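Local coordinates for protein leucine aminopeptidase (Fimbriiglobus ruber, PDB 7D1B) that probably acts as a zinc-dependent glutaminyl cyclase of the M28 peptidase family, closing N-terminal glutamine into pyroglutamate, at residues Leu125-His130 against Val230-Phe235; Arg275-Ala280 against Asp299-Asp304. All blocks are in the same frame, centred on the assembly; numbering follows the deposited sequence.

Contact 1 (Leu125-His130 against Val230-Phe235)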
ATOM      1  N   LEU A 125      -1.019  -4.991 -13.448  1.00 11.27           N
ATOM      2  CA  LEU A 125      -1.466  -5.040 -12.067  1.00 11.66           C
ATOM      3  C   LEU A 125      -0.801  -3.929 -11.281  1.00 11.33           C
ATOM      4  O   LEU A 125       0.316  -3.509 -11.589  1.00 12.22           O
ATOM      5  CB  LEU A 125      -1.107  -6.376 -11.429  1.00 11.98           C
ATOM      6  CG  LEU A 125      -1.718  -7.633 -12.036  1.00 12.88           C
ATOM      7  CD1 LEU A 125      -1.277  -8.850 -11.233  1.00 14.11           C
ATOM      8  CD2 LEU A 125      -3.236  -7.561 -12.111  1.00 15.01           C
ATOM      9  N   ILE A 126      -1.462  -3.533 -10.199  1.00 11.30           N
ATOM     10  CA  ILE A 126      -0.928  -2.573  -9.244  1.00 10.96           C
ATOM     11  C   ILE A 126      -0.726  -3.253  -7.896  1.00 10.96           C
ATOM     12  O   ILE A 126      -1.620  -3.953  -7.409  1.00 11.11           O
ATOM     13  CB  ILE A 126      -1.901  -1.387  -9.079  1.00 11.34           C
ATOM     14  CG1 ILE A 126      -1.977  -0.573 -10.377  1.00 12.71           C
ATOM     15  CG2 ILE A 126      -1.509  -0.536  -7.872  1.00 12.25           C
ATOM     16  CD1 ILE A 126      -3.187   0.317 -10.449  1.00 13.89           C
ATOM     17  N   VAL A 127       0.427  -3.002  -7.278  1.00 10.49           N
ATOM     18  CA  VAL A 127       0.636  -3.216  -5.849  1.00 10.35           C
ATOM     19  C   VAL A 127       0.803  -1.824  -5.282  1.00 10.44           C
ATOM     20  O   VAL A 127       1.657  -1.066  -5.760  1.00 10.86           O
ATOM     21  CB  VAL A 127       1.886  -4.078  -5.579  1.00 11.54           C
ATOM     22  CG1 VAL A 127       2.126  -4.173  -4.076  1.00 12.43           C
ATOM     23  CG2 VAL A 127       1.757  -5.459  -6.220  1.00 12.73           C
ATOM     24  N   CYS A 128      -0.009  -1.461  -4.285  1.00 10.21           N
ATOM     25  CA  CYS A 128      -0.023  -0.066  -3.855  1.00 10.52           C
ATOM     26  C   CYS A 128      -0.054   0.048  -2.334  1.00 10.51           C
ATOM     27  O   CYS A 128      -0.366  -0.902  -1.608  1.00 10.99           O
ATOM     28  CB  CYS A 128      -1.142   0.743  -4.553  1.00 11.22           C
ATOM     29  SG  CYS A 128      -2.811   0.174  -4.255  1.00 11.43           S
ATOM     30  N   SER A 129       0.250   1.262  -1.877  1.00 10.80           N
ATOM     31  CA  SER A 129       0.298   1.599  -0.459  1.00 10.90           C
ATOM     32  C   SER A 129       0.310   3.114  -0.398  1.00 11.07           C
ATOM     33  O   SER A 129       0.819   3.750  -1.314  1.00 11.63           O
ATOM     34  CB  SER A 129       1.606   1.074   0.146  1.00 11.92           C
ATOM     35  OG  SER A 129       1.721   1.393   1.515  1.00 12.62           O
ATOM     36  N   HIS A 130      -0.193   3.692   0.697  1.00 10.85           N
ATOM     37  CA  HIS A 130       0.131   5.100   0.921  1.00 11.16           C
ATOM     38  C   HIS A 130       1.537   5.201   1.500  1.00 10.56           C
ATOM     39  O   HIS A 130       2.106   4.211   1.974  1.00 11.52           O
ATOM     40  CB  HIS A 130      -0.935   5.840   1.750  1.00 11.27           C
ATOM     41  CG  HIS A 130      -0.805   5.703   3.242  1.00 11.39           C
ATOM     42  ND1 HIS A 130      -0.430   6.759   4.049  1.00 12.39           N
ATOM     43  CD2 HIS A 130      -1.092   4.678   4.081  1.00 12.38           C
ATOM     44  CE1 HIS A 130      -0.465   6.378   5.316  1.00 13.07           C
ATOM     45  NE2 HIS A 130      -0.861   5.120   5.363  1.00 12.55           N
ATOM     46  N   VAL A 230      -3.873  -4.441  -5.649  1.00 11.02           N
ATOM     47  CA  VAL A 230      -3.849  -4.823  -4.241  1.00 10.96           C
ATOM     48  C   VAL A 230      -3.246  -3.681  -3.455  1.00 10.80           C
ATOM     49  O   VAL A 230      -2.108  -3.281  -3.722  1.00 11.27           O
ATOM     50  CB  VAL A 230      -3.089  -6.139  -3.994  1.00 11.55           C
ATOM     51  CG1 VAL A 230      -2.975  -6.372  -2.503  1.00 14.26           C
ATOM     52  CG2 VAL A 230      -3.804  -7.294  -4.672  1.00 14.09           C
ATOM     53  N   LEU A 231      -4.015  -3.161  -2.500  1.00 10.91           N
ATOM     54  CA  LEU A 231      -3.569  -2.154  -1.550  1.00 10.65           C
ATOM     55  C   LEU A 231      -3.116  -2.854  -0.278  1.00 11.04           C
ATOM     56  O   LEU A 231      -3.812  -3.731   0.238  1.00 12.22           O
ATOM     57  CB  LEU A 231      -4.732  -1.210  -1.240  1.00 11.67           C
ATOM     58  CG  LEU A 231      -4.465  -0.214  -0.118  1.00 11.91           C
ATOM     59  CD1 LEU A 231      -3.377   0.793  -0.511  1.00 13.19           C
ATOM     60  CD2 LEU A 231      -5.743   0.518   0.255  1.00 13.49           C
ATOM     61  N   LEU A 232      -1.946  -2.478   0.203  1.00 11.28           N
ATOM     62  CA  LEU A 232      -1.405  -3.004   1.456  1.00 12.00           C
ATOM     63  C   LEU A 232      -1.599  -1.948   2.533  1.00 12.14           C
ATOM     64  O   LEU A 232      -1.099  -0.835   2.382  1.00 13.40           O
ATOM     65  CB  LEU A 232       0.090  -3.228   1.277  1.00 12.72           C
ATOM     66  CG  LEU A 232       0.474  -4.240   0.196  1.00 12.98           C
ATOM     67  CD1 LEU A 232       1.987  -4.185  -0.030  1.00 15.22           C
ATOM     68  CD2 LEU A 232      -0.009  -5.644   0.564  1.00 16.92           C
ATOM     69  N   ASP A 233      -2.283  -2.289   3.627  1.00 11.91           N
ATOM     70  CA  ASP A 233      -2.464  -1.312   4.701  1.00 13.30           C
ATOM     71  C   ASP A 233      -2.655  -2.054   6.026  1.00 13.75           C
ATOM     72  O   ASP A 233      -3.506  -2.945   6.099  1.00 15.34           O
ATOM     73  CB  ASP A 233      -3.723  -0.483   4.408  1.00 16.35           C
ATOM     74  CG  ASP A 233      -3.753   0.846   5.167  1.00 17.81           C
ATOM     75  OD1 ASP A 233      -2.776   1.179   5.893  1.00 19.13           O
ATOM     76  OD2 ASP A 233      -4.763   1.600   5.050  1.00 18.59           O
ATOM     77  N   LEU A 234      -1.895  -1.714   7.063  1.00 14.79           N
ATOM     78  CA  LEU A 234      -2.076  -2.319   8.384  1.00 12.74           C
ATOM     79  C   LEU A 234      -2.037  -3.845   8.299  1.00 12.07           C
ATOM     80  O   LEU A 234      -2.933  -4.539   8.792  1.00 13.42           O
ATOM     81  CB  LEU A 234      -3.355  -1.846   9.077  1.00 13.32           C
ATOM     82  CG  LEU A 234      -3.655  -0.360   9.072  1.00 15.19           C
ATOM     83  CD1 LEU A 234      -5.006  -0.128   9.730  1.00 18.43           C
ATOM     84  CD2 LEU A 234      -2.596   0.425   9.777  1.00 17.44           C
ATOM     85  N   PHE A 235      -0.965  -4.371   7.693  1.00 12.16           N
ATOM     86  CA  PHE A 235      -0.934  -5.771   7.290  1.00 11.53           C
ATOM     87  C   PHE A 235       0.258  -6.536   7.827  1.00 11.38           C
ATOM     88  O   PHE A 235       0.315  -7.747   7.613  1.00 12.47           O
ATOM     89  CB  PHE A 235      -0.892  -5.886   5.749  1.00 12.02           C
ATOM     90  CG  PHE A 235       0.417  -5.459   5.170  1.00 12.10           C
ATOM     91  CD1 PHE A 235       0.663  -4.130   4.877  1.00 12.95           C
ATOM     92  CD2 PHE A 235       1.433  -6.383   4.938  1.00 13.43           C
ATOM     93  CE1 PHE A 235       1.903  -3.712   4.414  1.00 13.67           C
ATOM     94  CE2 PHE A 235       2.676  -5.974   4.465  1.00 13.48           C
ATOM     95  CZ  PHE A 235       2.902  -4.636   4.190  1.00 13.31           C
TER
HETATM   96  O   HOH W   1       1.142  -0.070   3.907  1.00 23.16           O
HETATM   97  O   HOH W   2      -1.481   1.925   2.576  1.00 12.97           O
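Cys128 lies beside Leu231 in two parallel strands held by three backbone hydrogen bonds. Val230 N donates to Ile126 O (2.9 Å), Cys128 N to Val230 O (2.8 Å) and Leu232 N to Cys128 O (2.9 Å), so Cys128 uses both its N-H and its carbonyl on the same neighbour. Side chains are close-set here. Because SG of Cys128 sits between its own backbone N and carbonyl carbon (chi1 61°), it turns back over the partner strand and meets CB of Leu231 at 3.8 Å. The small, slim thiol suits a place close against CA and CB of Leu231, whereas branched Leu231 reaches on along the strand, CD1 lying 3.8 Å from CA of Ser129. On the other face, CG1 of Val127 touches CD1 of Leu232 (4.0 Å), and helix 320-336 packs on Val230 and Leu232. These are neighbouring inner strands of the mixed sheet of the M28 zinc exopeptidase fold, with Val127, Val230 and Leu232 on one face and Cys128 and Leu231 on the other. Toward the C-terminal ends the direct ladder stops and two waters, set among buried residues, fill the place where the strands part. One water donates to both OG of Ser129 and Leu232 O, while OG gives its own proton to His130 O at 2.9 Å. A second accepts from His130 N and donates to Leu232 O. Serine suits the site because its small hydroxyl can reach both a water and a backbone carbonyl. Beyond it, His130 hydrogen-bonds through NE2 to the zinc ligand Asp155, a second-shell position, while Asp233 brings its OD2 close to Asp285.

Contact 2 (Arg275-Ala280 against Asp299-Asp304)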
ATOM      1  N   ARG A 275     -15.447 -12.329   7.298  1.00 13.21           N
ATOM      2  CA  ARG A 275     -15.932 -11.012   6.900  1.00 13.49           C
ATOM      3  C   ARG A 275     -15.642  -9.978   7.980  1.00 13.76           C
ATOM      4  O   ARG A 275     -16.097 -10.115   9.114  1.00 15.78           O
ATOM      5  CB  ARG A 275     -17.450 -11.106   6.723  1.00 16.17           C
ATOM      6  CG  ARG A 275     -18.101  -9.842   6.329  1.00 18.07           C
ATOM      7  CD  ARG A 275     -17.844  -9.577   4.879  1.00 19.70           C
ATOM      8  NE  ARG A 275     -18.633  -8.430   4.479  1.00 21.69           N
ATOM      9  CZ  ARG A 275     -18.279  -7.175   4.711  1.00 21.68           C
ATOM     10  NH1 ARG A 275     -17.111  -6.922   5.309  1.00 22.63           N
ATOM     11  NH2 ARG A 275     -19.097  -6.175   4.362  1.00 23.46           N
ATOM     12  N   GLY A 276     -14.955  -8.906   7.611  1.00 13.96           N
ATOM     13  CA  GLY A 276     -14.927  -7.718   8.447  1.00 15.85           C
ATOM     14  C   GLY A 276     -13.987  -7.784   9.641  1.00 14.24           C
ATOM     15  O   GLY A 276     -13.249  -8.745   9.858  1.00 14.36           O
ATOM     16  N   PHE A 277     -14.064  -6.713  10.442  1.00 14.77           N
ATOM     17  CA  PHE A 277     -13.199  -6.450  11.590  1.00 14.88           C
ATOM     18  C   PHE A 277     -14.060  -5.945  12.733  1.00 16.07           C
ATOM     19  O   PHE A 277     -15.186  -5.485  12.527  1.00 17.60           O
ATOM     20  CB  PHE A 277     -12.150  -5.389  11.235  1.00 15.31           C
ATOM     21  CG  PHE A 277     -11.371  -5.756  10.002  1.00 13.63           C
ATOM     22  CD1 PHE A 277     -10.332  -6.678  10.077  1.00 14.18           C
ATOM     23  CD2 PHE A 277     -11.732  -5.266   8.753  1.00 14.31           C
ATOM     24  CE1 PHE A 277      -9.662  -7.083   8.948  1.00 13.61           C
ATOM     25  CE2 PHE A 277     -11.037  -5.654   7.621  1.00 14.01           C
ATOM     26  CZ  PHE A 277     -10.009  -6.574   7.723  1.00 13.94           C
ATOM     27  N   ASP A 278     -13.526  -6.022  13.955  1.00 15.65           N
ATOM     28  CA  ASP A 278     -14.244  -5.413  15.074  1.00 17.85           C
ATOM     29  C   ASP A 278     -14.423  -3.916  14.859  1.00 18.44           C
ATOM     30  O   ASP A 278     -15.471  -3.353  15.201  1.00 20.35           O
ATOM     31  CB  ASP A 278     -13.498  -5.654  16.384  1.00 20.59           C
ATOM     32  CG  ASP A 278     -13.558  -7.094  16.839  1.00 25.34           C
ATOM     33  OD1 ASP A 278     -14.428  -7.845  16.351  1.00 27.57           O
ATOM     34  OD2 ASP A 278     -12.743  -7.462  17.712  1.00 30.32           O
ATOM     35  N   ARG A 279     -13.405  -3.252  14.305  1.00 17.62           N
ATOM     36  CA  ARG A 279     -13.449  -1.799  14.179  1.00 19.41           C
ATOM     37  C   ARG A 279     -14.431  -1.360  13.095  1.00 19.80           C
ATOM     38  O   ARG A 279     -15.026  -0.280  13.203  1.00 23.42           O
ATOM     39  CB  ARG A 279     -12.030  -1.296  13.916  1.00 20.70           C
ATOM     40  CG  ARG A 279     -11.698   0.146  14.243  1.00 25.25           C
ATOM     41  CD  ARG A 279     -10.157   0.331  14.204  1.00 25.57           C
ATOM     42  NE  ARG A 279      -9.551   0.451  15.530  1.00 26.36           N
ATOM     43  CZ  ARG A 279      -8.360  -0.032  15.888  1.00 23.99           C
ATOM     44  NH1 ARG A 279      -7.917   0.190  17.120  1.00 28.48           N
ATOM     45  NH2 ARG A 279      -7.614  -0.744  15.055  1.00 21.43           N
ATOM     46  N   ALA A 280     -14.640  -2.187  12.073  1.00 18.37           N
ATOM     47  CA  ALA A 280     -15.513  -1.838  10.958  1.00 18.94           C
ATOM     48  C   ALA A 280     -15.645  -3.041  10.041  1.00 18.11           C
ATOM     49  O   ALA A 280     -14.717  -3.839   9.900  1.00 18.89           O
ATOM     50  CB  ALA A 280     -14.952  -0.664  10.146  1.00 20.88           C
ATOM     51  N   ASP A 299      -8.245  -4.364  -0.561  1.00 11.50           N
ATOM     52  CA  ASP A 299      -7.474  -3.877   0.580  1.00 11.42           C
ATOM     53  C   ASP A 299      -7.051  -5.073   1.423  1.00 11.64           C
ATOM     54  O   ASP A 299      -7.902  -5.796   1.953  1.00 13.94           O
ATOM     55  CB  ASP A 299      -8.335  -2.907   1.390  1.00 13.04           C
ATOM     56  CG  ASP A 299      -7.536  -2.028   2.328  1.00 13.67           C
ATOM     57  OD1 ASP A 299      -6.295  -2.160   2.432  1.00 13.50           O
ATOM     58  OD2 ASP A 299      -8.205  -1.155   2.957  1.00 14.85           O
ATOM     59  N   VAL A 300      -5.750  -5.296   1.507  1.00 11.54           N
ATOM     60  CA  VAL A 300      -5.153  -6.334   2.338  1.00 11.64           C
ATOM     61  C   VAL A 300      -4.794  -5.626   3.641  1.00 11.79           C
ATOM     62  O   VAL A 300      -3.825  -4.855   3.703  1.00 12.31           O
ATOM     63  CB  VAL A 300      -3.949  -6.969   1.634  1.00 12.02           C
ATOM     64  CG1 VAL A 300      -3.185  -7.874   2.601  1.00 14.26           C
ATOM     65  CG2 VAL A 300      -4.442  -7.760   0.434  1.00 13.12           C
ATOM     66  N   ILE A 301      -5.615  -5.865   4.674  1.00 12.31           N
ATOM     67  CA  ILE A 301      -5.650  -5.026   5.865  1.00 12.30           C
ATOM     68  C   ILE A 301      -6.134  -5.860   7.040  1.00 11.65           C
ATOM     69  O   ILE A 301      -7.001  -6.725   6.895  1.00 12.07           O
ATOM     70  CB  ILE A 301      -6.578  -3.803   5.626  1.00 12.79           C
ATOM     71  CG1 ILE A 301      -6.648  -2.874   6.850  1.00 13.84           C
ATOM     72  CG2 ILE A 301      -7.990  -4.235   5.183  1.00 14.12           C
ATOM     73  CD1 ILE A 301      -7.267  -1.514   6.544  1.00 15.81           C
ATOM     74  N   ASP A 302      -5.609  -5.553   8.230  1.00 11.90           N
ATOM     75  CA  ASP A 302      -6.227  -5.972   9.484  1.00 11.86           C
ATOM     76  C   ASP A 302      -6.577  -4.687  10.225  1.00 12.73           C
ATOM     77  O   ASP A 302      -5.724  -4.085  10.890  1.00 13.52           O
ATOM     78  CB  ASP A 302      -5.301  -6.852  10.313  1.00 12.82           C
ATOM     79  CG  ASP A 302      -5.889  -7.222  11.657  1.00 12.41           C
ATOM     80  OD1 ASP A 302      -7.050  -6.831  11.954  1.00 12.57           O
ATOM     81  OD2 ASP A 302      -5.165  -7.934  12.407  1.00 12.34           O
ATOM     82  N   PHE A 303      -7.843  -4.271  10.120  1.00 12.78           N
ATOM     83  CA  PHE A 303      -8.210  -2.982  10.678  1.00 14.14           C
ATOM     84  C   PHE A 303      -8.293  -3.020  12.194  1.00 15.32           C
ATOM     85  O   PHE A 303      -8.496  -1.970  12.803  1.00 19.21           O
ATOM     86  CB  PHE A 303      -9.524  -2.515  10.030  1.00 14.83           C
ATOM     87  CG  PHE A 303      -9.816  -1.027  10.168  1.00 15.26           C
ATOM     88  CD1 PHE A 303      -8.809  -0.055  10.214  1.00 16.98           C
ATOM     89  CD2 PHE A 303     -11.133  -0.606  10.253  1.00 17.88           C
ATOM     90  CE1 PHE A 303      -9.126   1.303  10.327  1.00 18.36           C
ATOM     91  CE2 PHE A 303     -11.446   0.749  10.370  1.00 20.14           C
ATOM     92  CZ  PHE A 303     -10.444   1.694  10.403  1.00 19.13           C
ATOM     93  N   ASP A 304      -8.131  -4.191  12.814  1.00 13.88           N
ATOM     94  CA  ASP A 304      -8.054  -4.281  14.264  1.00 14.33           C
ATOM     95  C   ASP A 304      -6.635  -4.155  14.807  1.00 14.51           C
ATOM     96  O   ASP A 304      -6.425  -4.337  16.012  1.00 15.77           O
ATOM     97  CB  ASP A 304      -8.731  -5.563  14.753  1.00 14.54           C
ATOM     98  CG  ASP A 304     -10.215  -5.567  14.482  1.00 15.20           C
ATOM     99  OD1 ASP A 304     -10.854  -4.497  14.625  1.00 16.73           O
ATOM    100  OD2 ASP A 304     -10.742  -6.635  14.104  1.00 15.81           O
TER
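Both oxygens of one carboxylate, that of Asp304, take up consecutive backbone N-H groups of the facing loop: Asp278 N meets OD2 at 2.9 Å and Arg279 N meets OD1 at 2.9 Å, each on the syn lone pair. Asp278 and Arg279 are the central residues of a type I beta turn running from Phe277 to Ala280, and Asp304 ends an Asx turn in which OD1 of Asp302 accepts from Asp304 N, while OD2 of Asp302 is held by Arg241 N and His237 NE2. Two turns of the M28 domain are thus joined, one from the loop after strand 274-275 and one following edge strand 297-300. Were Asp304 replaced by an alanine, the N-H groups of Asp278 and Arg279 would probably lose their shared acceptor, and the turn would be less firmly held. Aspartate suits the site because its short side chain spans both donors, although OD2 of Asp278 lies 4.2 Å from OD2 of Asp304, a like-charge approach that the two N-H bonds probably offset. Behind the turn, the ring of Phe277 presents one face to the backbone N and to CB of Phe303, the latter 4.0 Å from the ring centroid, while CZ of Phe277 meets CG2 of Ile301. Phe303 in turn packs edge-to-face with Trp308. With CG anti to the backbone N (chi1 -158°) and the chain extended at chi2, CD of Arg279 lies 3.9 Å above the centre of the Phe303 ring; the bend at chi3 (-106°) then turns the guanidinium so that NH2, which also bonds to Tyr305 O, meets Phe303 O at 2.7 Å.

Of the four segments, the one on strand 123-130 comes first, and contact 1 closes only when strand 225-232 returns beside it. The long intervening span carries helix 153-167, strand 178-184, helix 206-218 and the zinc ligands Asp155 and Glu188. Contact 2 opens later and closes a much shorter excursion, which includes helix 287-292, so the two follow in series and neither nest nor cross. They meet where strand 297-300 adds to strand 225-232: Leu231 O probably accepts from Val300 N, and Leu234 O from Asp302 N. Contact 1 thus joins neighbouring inner strands, contact 2 ties an outlying loop to the segment leaving the sheet's edge, and the third zinc ligand, His309, follows shortly after.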